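Local coordinates for protein Kinase A (PDB 5J3U) that binds cAMP through two cyclic nucleotide-binding domains and probably, as a PKA regulatory chain, restrains the kinase catalytic subunit, at residues S45-L48 against I49-G52; S140-I143 against L144-M147. All coordinates share one frame; numbering follows the deposited sequence. Where two conformers were deposited one is given.

Overall arrangement
Contacts 1 and 2 lie in series along the chain and neither nest nor cross. Each is local and spans one continuous run of residues. From the N terminus, helices 6-18 and 27-36 come before strand 38-42. Contact 1 follows, on edge strand 47-49 and the start of the loop toward strand 57-61. The chain then runs through the remaining strands to helix 116-138. Contact 2 comes next, where residues 140-147 turn between helix 116-138 and helix 149-157. The two centres are about 40 Å apart. Contact 1 brings Ile49 to a cAMP pocket and ties the edge strand to strand 102-105; contact 2 joins the connecting chain to helix 250-257.

Contact 1 of 2, residues S45-L48 against I49-G52; sequences STCL and IREG
Cys47 and Arg50 make a local side-chain contact along one edge strand of the first cyclic nucleotide-binding domain. Strand 47-49 is an outer strand of one of the two antiparallel four-stranded sheets that make the jelly-roll beta sandwich of this fold. The strand is short, and the chain then continues into the loop toward strand 57-61. Arg50 folds back along the chain. Its side chain bends at chi3 (-121°), which returns the guanidinium to the residue three places earlier. NH1 of Arg50 gives a weak hydrogen bond to SG of Cys47, 3.7 Å long. The sulfur lies at the guanidinium edge, in its plane. It also touches the aliphatic part of the arginine, with Arg50 CG 3.9 Å from Cys47 SG. A chi1 of -175° places the sulfur on the carbonyl side of Cys47, toward Arg50. The carbonyl oxygen of Cys47 is also near, 2.7 Å from Arg50 NH1, but the angle is poor for a hydrogen bond.

The backbone is irregular here. Cys47 is the centre of an inverse gamma turn. Leu48 and Ile49 then both face Val103, which makes a classic beta bulge. Their side chains meet obliquely, with Leu48 CG 4.2 Å from Ile49 CG1. Ile49 is buried and belongs to the cAMP pocket; its side chain is about 4 Å from the bound nucleotide. Arg50 is solvent-exposed.

Cys47 rests on Thr102 and Thr104 of strand 102-105, the antiparallel neighbour, while Ile49 pairs its backbone with Val103. Leu48 and Ile49 both reach Tyr59 and Phe88 of the other sheet.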
ATOM      1  N   SER A  45       6.942  17.706  19.382  1.00 26.47           N
ATOM      2  CA  SER A  45       6.206  18.977  19.443  1.00 27.65           C
ATOM      3  C   SER A  45       6.712  20.064  18.532  1.00 25.68           C
ATOM      4  O   SER A  45       6.657  21.262  18.863  1.00 25.51           O
ATOM      5  CB  SER A  45       6.107  19.496  20.879  1.00 30.22           C
ATOM      6  OG  SER A  45       5.733  18.446  21.735  1.00 34.94           O
ATOM      7  N   THR A  46       7.138  19.635  17.350  1.00 26.78           N
ATOM      8  CA  THR A  46       7.558  20.518  16.285  1.00 26.61           C
ATOM      9  C   THR A  46       6.415  20.639  15.275  1.00 25.74           C
ATOM     10  O   THR A  46       5.956  19.639  14.692  1.00 23.37           O
ATOM     11  CB  THR A  46       8.798  19.966  15.511  1.00 26.25           C
ATOM     12  OG1 THR A  46       9.905  19.736  16.394  1.00 26.79           O
ATOM     13  CG2 THR A  46       9.217  20.916  14.396  1.00 25.14           C
ATOM     14  N   CYS A  47       6.046  21.877  14.996  1.00 24.37           N
ATOM     15  CA  CYS A  47       5.017  22.175  14.065  1.00 25.28           C
ATOM     16  C   CYS A  47       5.587  22.277  12.658  1.00 27.46           C
ATOM     17  O   CYS A  47       5.872  23.363  12.164  1.00 28.94           O
ATOM     18  CB  CYS A  47       4.312  23.480  14.480  1.00 28.93           C
ATOM     19  SG  CYS A  47       2.911  23.828  13.403  1.00 29.90           S
ATOM     20  N   LEU A  48       5.676  21.125  11.979  1.00 24.11           N
ATOM     21  CA  LEU A  48       6.358  21.002  10.675  1.00 23.13           C
ATOM     22  C   LEU A  48       5.642  21.566   9.495  1.00 22.03           C
ATOM     23  O   LEU A  48       6.269  22.206   8.677  1.00 20.23           O
ATOM     24  CB  LEU A  48       6.693  19.519  10.378  1.00 22.51           C
ATOM     25  CG  LEU A  48       7.459  19.113   9.109  1.00 23.01           C
ATOM     26  CD1 LEU A  48       8.836  19.720   9.104  1.00 23.98           C
ATOM     27  CD2 LEU A  48       7.608  17.603   9.123  1.00 23.66           C
ATOM     28  N   ILE A  49       4.345  21.262   9.335  1.00 19.41           N
ATOM     29  CA  ILE A  49       3.572  21.768   8.226  1.00 18.88           C
ATOM     30  C   ILE A  49       2.375  22.528   8.795  1.00 20.03           C
ATOM     31  O   ILE A  49       1.774  22.060   9.741  1.00 18.44           O
ATOM     32  CB  ILE A  49       3.003  20.602   7.360  1.00 19.33           C
ATOM     33  CG1 ILE A  49       4.156  19.833   6.697  1.00 19.02           C
ATOM     34  CG2 ILE A  49       1.979  21.106   6.347  1.00 19.28           C
ATOM     35  CD1 ILE A  49       3.670  18.697   5.806  1.00 19.71           C
ATOM     36  N   ARG A  50       2.027  23.644   8.181  1.00 20.11           N
ATOM     37  CA  ARG A  50       0.958  24.461   8.683  1.00 25.16           C
ATOM     38  C   ARG A  50      -0.117  24.594   7.631  1.00 22.26           C
ATOM     39  O   ARG A  50       0.168  24.955   6.505  1.00 21.06           O
ATOM     40  CB  ARG A  50       1.479  25.830   9.082  1.00 31.49           C
ATOM     41  CG  ARG A  50       2.647  25.752  10.056  1.00 37.11           C
ATOM     42  CD  ARG A  50       2.835  27.065  10.817  1.00 44.37           C
ATOM     43  NE  ARG A  50       4.158  27.657  10.616  1.00 47.89           N
ATOM     44  CZ  ARG A  50       5.304  27.161  11.085  1.00 47.73           C
ATOM     45  NH1 ARG A  50       5.336  26.017  11.770  1.00 45.46           N
ATOM     46  NH2 ARG A  50       6.434  27.822  10.868  1.00 45.71           N
ATOM     47  N   GLU A  51      -1.364  24.295   8.034  1.00 21.87           N
ATOM     48  CA  GLU A  51      -2.504  24.354   7.142  1.00 20.09           C
ATOM     49  C   GLU A  51      -2.556  25.697   6.466  1.00 20.82           C
ATOM     50  O   GLU A  51      -2.347  26.697   7.116  1.00 19.51           O
ATOM     51  CB  GLU A  51      -3.809  24.133   7.935  1.00 20.55           C
ATOM     52  CG  GLU A  51      -5.061  24.018   7.126  1.00 22.54           C
ATOM     53  CD  GLU A  51      -6.308  23.775   7.969  1.00 24.69           C
ATOM     54  OE1 GLU A  51      -6.229  23.600   9.217  1.00 22.15           O
ATOM     55  OE2 GLU A  51      -7.377  23.780   7.328  1.00 28.90           O
ATOM     56  N   GLY A  52      -2.843  25.705   5.179  1.00 20.41           N
ATOM     57  CA  GLY A  52      -2.968  26.950   4.409  1.00 22.04           C
ATOM     58  C   GLY A  52      -1.679  27.441   3.725  1.00 24.77           C
ATOM     59  O   GLY A  52      -1.753  28.190   2.733  1.00 25.68           O
TER

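Contact 2 of 2, residues S140-I143 against L144-M147; sequences SVHI and LDGM
Val141 and Leu144 form the close-packed part of this local turn, and His142 and Asp145 form its solvent side. The chain coils here through a short 3-10 segment between helices 116-138 and 149-157. Leu144 N bonds to Val141 O at 2.9 Å. Asp145 N bonds to His142 O at the same length. A type I turn follows, closed by Met147 N to Leu144 O. On the apolar side CG1 of Val141 lies 4.4 Å from CG of Leu144, and CG2 of Ile143 is 4.1 Å from CG of Leu144. Ile143 continues onto Val250 and Leu254 of helix 250-257, and Leu144 onto Met247.

The exposed side is polar. The His142 and Asp145 side chains extend alongside each other in a common direction. ND1 of His142 donates to OD2 of Asp145 at 2.7 Å, with an angle of 156° at the hydrogen. The oxygen lies in the ring plane and is met on its syn side. The ring and carboxylate planes are 77° apart. This bond helps fix the rotation of the imidazole, and the carboxylate would probably favour a protonated, positively charged histidine.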
ATOM      1  N   SER A 140     -13.413  -4.290 -13.393  0.70 20.91           N
ATOM      2  CA  SER A 140     -13.638  -5.579 -13.991  0.70 21.68           C
ATOM      3  C   SER A 140     -13.345  -6.752 -13.077  0.70 19.97           C
ATOM      4  O   SER A 140     -13.172  -7.855 -13.539  0.70 26.61           O
ATOM      5  CB  SER A 140     -12.832  -5.664 -15.301  0.70 25.05           C
ATOM      6  OG  SER A 140     -13.155  -4.521 -16.048  0.70 28.30           O
ATOM      7  N   VAL A 141     -13.305  -6.523 -11.777  1.00 16.68           N
ATOM      8  CA  VAL A 141     -13.181  -7.587 -10.780  1.00 15.62           C
ATOM      9  C   VAL A 141     -14.566  -7.773 -10.121  1.00 16.83           C
ATOM     10  O   VAL A 141     -14.999  -6.957  -9.312  1.00 15.05           O
ATOM     11  CB  VAL A 141     -12.106  -7.198  -9.745  1.00 15.73           C
ATOM     12  CG1 VAL A 141     -12.043  -8.156  -8.564  1.00 16.05           C
ATOM     13  CG2 VAL A 141     -10.726  -7.063 -10.401  1.00 15.11           C
ATOM     14  N   HIS A 142     -15.246  -8.873 -10.424  1.00 15.46           N
ATOM     15  CA  HIS A 142     -16.705  -8.918 -10.168  1.00 16.96           C
ATOM     16  C   HIS A 142     -17.179  -8.987  -8.744  1.00 16.53           C
ATOM     17  O   HIS A 142     -18.282  -8.545  -8.434  1.00 17.15           O
ATOM     18  CB  HIS A 142     -17.295 -10.046 -10.993  1.00 18.36           C
ATOM     19  CG  HIS A 142     -17.127  -9.798 -12.429  1.00 20.66           C
ATOM     20  ND1 HIS A 142     -17.683  -8.690 -13.024  1.00 20.73           N
ATOM     21  CD2 HIS A 142     -16.317 -10.369 -13.351  1.00 21.59           C
ATOM     22  CE1 HIS A 142     -17.288  -8.645 -14.291  1.00 24.07           C
ATOM     23  NE2 HIS A 142     -16.482  -9.667 -14.514  1.00 22.61           N
ATOM     24  N   ILE A 143     -16.321  -9.451  -7.871  1.00 19.64           N
ATOM     25  CA  ILE A 143     -16.651  -9.467  -6.466  1.00 21.82           C
ATOM     26  C   ILE A 143     -16.814  -8.042  -5.930  1.00 22.57           C
ATOM     27  O   ILE A 143     -17.512  -7.826  -4.931  1.00 21.45           O
ATOM     28  CB  ILE A 143     -15.570 -10.275  -5.700  1.00 26.31           C
ATOM     29  CG1 ILE A 143     -16.105 -10.733  -4.358  1.00 28.37           C
ATOM     30  CG2 ILE A 143     -14.239  -9.545  -5.563  1.00 25.86           C
ATOM     31  CD1 ILE A 143     -16.822 -12.031  -4.460  1.00 29.82           C
ATOM     32  N   LEU A 144     -16.246  -7.045  -6.641  1.00 18.07           N
ATOM     33  CA  LEU A 144     -16.476  -5.617  -6.285  1.00 16.53           C
ATOM     34  C   LEU A 144     -17.620  -4.939  -7.043  1.00 15.17           C
ATOM     35  O   LEU A 144     -17.852  -3.744  -6.928  1.00 15.80           O
ATOM     36  CB  LEU A 144     -15.175  -4.841  -6.518  1.00 14.73           C
ATOM     37  CG  LEU A 144     -13.971  -5.421  -5.775  1.00 14.74           C
ATOM     38  CD1 LEU A 144     -12.803  -4.505  -6.040  1.00 15.56           C
ATOM     39  CD2 LEU A 144     -14.225  -5.575  -4.291  1.00 15.08           C
ATOM     40  N   ASP A 145     -18.400  -5.692  -7.809  1.00 16.81           N
ATOM     41  CA  ASP A 145     -19.435  -5.089  -8.627  1.00 18.28           C
ATOM     42  C   ASP A 145     -20.518  -4.373  -7.832  1.00 19.81           C
ATOM     43  O   ASP A 145     -21.175  -3.510  -8.371  1.00 20.10           O
ATOM     44  CB  ASP A 145     -20.088  -6.122  -9.590  1.00 19.78           C
ATOM     45  CG  ASP A 145     -19.196  -6.489 -10.749  1.00 20.98           C
ATOM     46  OD1 ASP A 145     -18.145  -5.817 -10.965  1.00 19.58           O
ATOM     47  OD2 ASP A 145     -19.542  -7.479 -11.446  1.00 23.05           O
ATOM     48  N   GLY A 146     -20.656  -4.715  -6.564  1.00 21.58           N
ATOM     49  CA  GLY A 146     -21.664  -4.094  -5.723  1.00 24.05           C
ATOM     50  C   GLY A 146     -21.253  -2.756  -5.178  1.00 25.78           C
ATOM     51  O   GLY A 146     -22.115  -1.956  -4.745  1.00 25.36           O
ATOM     52  N   MET A 147     -19.950  -2.463  -5.255  1.00 20.85           N
ATOM     53  CA  MET A 147     -19.436  -1.200  -4.699  1.00 20.02           C
ATOM     54  C   MET A 147     -19.803  -0.077  -5.626  1.00 20.84           C
ATOM     55  O   MET A 147     -19.877  -0.279  -6.837  1.00 22.07           O
ATOM     56  CB  MET A 147     -17.923  -1.237  -4.638  1.00 19.34           C
ATOM     57  CG  MET A 147     -17.382  -2.125  -3.549  1.00 19.11           C
ATOM     58  SD  MET A 147     -15.606  -2.017  -3.325  1.00 19.07           S
ATOM     59  CE  MET A 147     -15.419  -2.902  -1.738  1.00 19.56           C
TER